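PDB 6BFI: VIN1 from Oscarella pearsei, which binds actin filaments and may play a role in cell-cell adhesion as a sponge member of the vinculin/alpha-catenin family. Local coordinates for residues L205-R210 against K469-T474. Residues are numbered along the deposited sequence; the frame is centred on the assembly and turned at random.
Sequences LISSIR and KDYLRT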
loop_
_atom_site.group_PDB
_atom_site.type_symbol
_atom_site.label_atom_id
_atom_site.label_comp_id
_atom_site.label_asym_id
_atom_site.label_seq_id
_atom_site.Cartn_x
_atom_site.Cartn_y
_atom_site.Cartn_z
ATOM N N LEU A 205 -11.935 -5.708 -26.079
ATOM C CA LEU A 205 -12.767 -6.866 -26.376
ATOM C C LEU A 205 -13.363 -6.767 -27.774
ATOM O O LEU A 205 -13.230 -7.695 -28.582
ATOM C CB LEU A 205 -13.871 -7.001 -25.328
ATOM C CG LEU A 205 -14.892 -8.103 -25.602
ATOM C CD1 LEU A 205 -14.194 -9.437 -25.794
ATOM C CD2 LEU A 205 -15.907 -8.180 -24.472
ATOM N N ILE A 206 -14.017 -5.641 -28.086
ATOM C CA ILE A 206 -14.636 -5.541 -29.406
ATOM C C ILE A 206 -13.578 -5.602 -30.504
ATOM O O ILE A 206 -13.828 -6.148 -31.589
ATOM C CB ILE A 206 -15.505 -4.270 -29.517
ATOM C CG1 ILE A 206 -14.645 -3.007 -29.528
ATOM C CG2 ILE A 206 -16.523 -4.221 -28.387
ATOM C CD1 ILE A 206 -15.410 -1.752 -29.887
ATOM N N SER A 207 -12.376 -5.085 -30.234
ATOM C CA SER A 207 -11.306 -5.152 -31.226
ATOM C C SER A 207 -10.880 -6.595 -31.478
ATOM O O SER A 207 -10.814 -7.043 -32.631
ATOM C CB SER A 207 -10.119 -4.306 -30.768
ATOM O OG SER A 207 -9.082 -4.322 -31.729
ATOM N N SER A 208 -10.600 -7.342 -30.406
ATOM C CA SER A 208 -10.212 -8.743 -30.552
ATOM C C SER A 208 -11.285 -9.541 -31.282
ATOM O O SER A 208 -10.973 -10.381 -32.138
ATOM C CB SER A 208 -9.926 -9.352 -29.179
ATOM O OG SER A 208 -11.064 -9.275 -28.339
ATOM N N ILE A 209 -12.559 -9.286 -30.962
ATOM C CA ILE A 209 -13.648 -9.924 -31.697
ATOM C C ILE A 209 -13.555 -9.589 -33.180
ATOM O O ILE A 209 -13.755 -10.453 -34.043
ATOM C CB ILE A 209 -15.010 -9.507 -31.115
ATOM C CG1 ILE A 209 -15.140 -9.957 -29.664
ATOM C CG2 ILE A 209 -16.136 -10.101 -31.936
ATOM C CD1 ILE A 209 -16.378 -9.424 -28.991
ATOM N N ARG A 210 -13.248 -8.328 -33.498
ATOM C CA ARG A 210 -13.118 -7.933 -34.896
ATOM C C ARG A 210 -12.027 -8.736 -35.599
ATOM O O ARG A 210 -12.232 -9.224 -36.720
ATOM C CB ARG A 210 -12.842 -6.433 -34.987
ATOM C CG ARG A 210 -13.085 -5.820 -36.352
ATOM C CD ARG A 210 -13.683 -4.432 -36.197
ATOM N NE ARG A 210 -15.045 -4.492 -35.671
ATOM C CZ ARG A 210 -15.657 -3.487 -35.053
ATOM N NH1 ARG A 210 -15.025 -2.336 -34.865
ATOM N NH2 ARG A 210 -16.900 -3.634 -34.613
ATOM N N LYS A 469 -3.234 -6.227 -37.058
ATOM C CA LYS A 469 -2.122 -5.304 -36.851
ATOM C C LYS A 469 -2.453 -4.282 -35.771
ATOM O O LYS A 469 -1.658 -4.053 -34.848
ATOM C CB LYS A 469 -1.786 -4.609 -38.171
ATOM C CG LYS A 469 -0.584 -3.685 -38.130
ATOM C CD LYS A 469 -0.386 -3.031 -39.490
ATOM C CE LYS A 469 0.992 -2.410 -39.633
ATOM N NZ LYS A 469 1.219 -1.916 -41.022
ATOM N N ASP A 470 -3.632 -3.661 -35.868
ATOM C CA ASP A 470 -4.026 -2.653 -34.890
ATOM C C ASP A 470 -4.210 -3.268 -33.509
ATOM O O ASP A 470 -3.881 -2.642 -32.493
ATOM C CB ASP A 470 -5.310 -1.955 -35.341
ATOM C CG ASP A 470 -5.246 -1.492 -36.786
ATOM O OD1 ASP A 470 -4.133 -1.458 -37.353
ATOM O OD2 ASP A 470 -6.309 -1.162 -37.353
ATOM N N TYR A 471 -4.728 -4.498 -33.449
ATOM C CA TYR A 471 -4.879 -5.154 -32.156
ATOM C C TYR A 471 -3.523 -5.472 -31.539
ATOM O O TYR A 471 -3.323 -5.278 -30.333
ATOM C CB TYR A 471 -5.720 -6.422 -32.292
ATOM C CG TYR A 471 -6.075 -7.033 -30.955
ATOM C CD1 TYR A 471 -6.995 -6.420 -30.116
ATOM C CD2 TYR A 471 -5.483 -8.214 -30.529
ATOM C CE1 TYR A 471 -7.320 -6.968 -28.891
ATOM C CE2 TYR A 471 -5.802 -8.771 -29.307
ATOM C CZ TYR A 471 -6.719 -8.142 -28.489
ATOM O OH TYR A 471 -7.042 -8.689 -27.267
ATOM N N LEU A 472 -2.578 -5.958 -32.352
ATOM C CA LEU A 472 -1.227 -6.200 -31.852
ATOM C C LEU A 472 -0.600 -4.917 -31.328
ATOM O O LEU A 472 0.061 -4.923 -30.282
ATOM C CB LEU A 472 -0.356 -6.812 -32.948
ATOM C CG LEU A 472 1.146 -6.920 -32.652
ATOM C CD1 LEU A 472 1.405 -7.756 -31.403
ATOM C CD2 LEU A 472 1.902 -7.487 -33.845
ATOM N N ARG A 473 -0.795 -3.802 -32.039
ATOM C CA ARG A 473 -0.260 -2.532 -31.557
ATOM C C ARG A 473 -0.910 -2.127 -30.239
ATOM O O ARG A 473 -0.232 -1.630 -29.329
ATOM C CB ARG A 473 -0.454 -1.446 -32.614
ATOM C CG ARG A 473 -0.027 -0.059 -32.164
ATOM C CD ARG A 473 0.028 0.898 -33.340
ATOM N NE ARG A 473 -1.107 0.714 -34.240
ATOM C CZ ARG A 473 -1.298 1.411 -35.356
ATOM N NH1 ARG A 473 -0.428 2.346 -35.713
ATOM N NH2 ARG A 473 -2.360 1.174 -36.113
ATOM N N THR A 474 -2.220 -2.346 -30.110
ATOM C CA THR A 474 -2.913 -1.998 -28.874
ATOM C C THR A 474 -2.379 -2.806 -27.695
ATOM O O THR A 474 -2.093 -2.255 -26.623
ATOM C CB THR A 474 -4.417 -2.219 -29.037
ATOM O OG1 THR A 474 -4.915 -1.384 -30.090
ATOM C CG2 THR A 474 -5.136 -1.880 -27.749
#
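Tyr471 lays one face of its ring on the helix that carries Ser207 and Ser208, a compact example of how two helices distant in sequence can meet through one aromatic side chain set against small residues. The segments it joins are 259 residues apart. The contact is one of van der Waals packing. CA of Ser208 stands 3.8 Å above the ring plane, nearer its margin than its middle. CB of Ser208 lies 3.5 Å from Tyr471 CZ and equally close to the phenolic OH. Ser207 comes instead to the ring edge, where its OG approaches Tyr471 CD1 at 3.4 Å, close to the ring plane. With CG anti to the backbone N (chi1 -172°), the tyrosine reaches across to the neighbouring helix, and the small serines let the backbones come near, Ser207 CA and Tyr471 CA being 6.5 Å apart.

Polar interactions run within each helix. With OG of Ser208 between the backbone N and the carbonyl carbon (chi1 59°), the hydroxyl bonds into its own helix, to Leu205 O at 2.7 Å and also to Ile204 O, while CB meets the ring. On the partner helix, Thr474 OG1 donates to Asp470 O at 2.9 Å, from the opposite face of that carbonyl to Thr474 N, and Arg473 NH2 and Asp470 OD1 form a salt bridge whose hydrogen bond is weak.

Tyr471 also touches Ile204 and Val211 on helix 185-215 and Val234 on helix 224-249. An alanine here would remove the ring and is likely to leave a gap beside Ser208, Ile204 and Val234, with the packing between the helices lost there. Helix 185-215 packs with helices 154-178 and 224-249, and the tyrosine of helix 466-493 is set against 185-215 and 224-249, consistent with the association of helical bundles in the vinculin family.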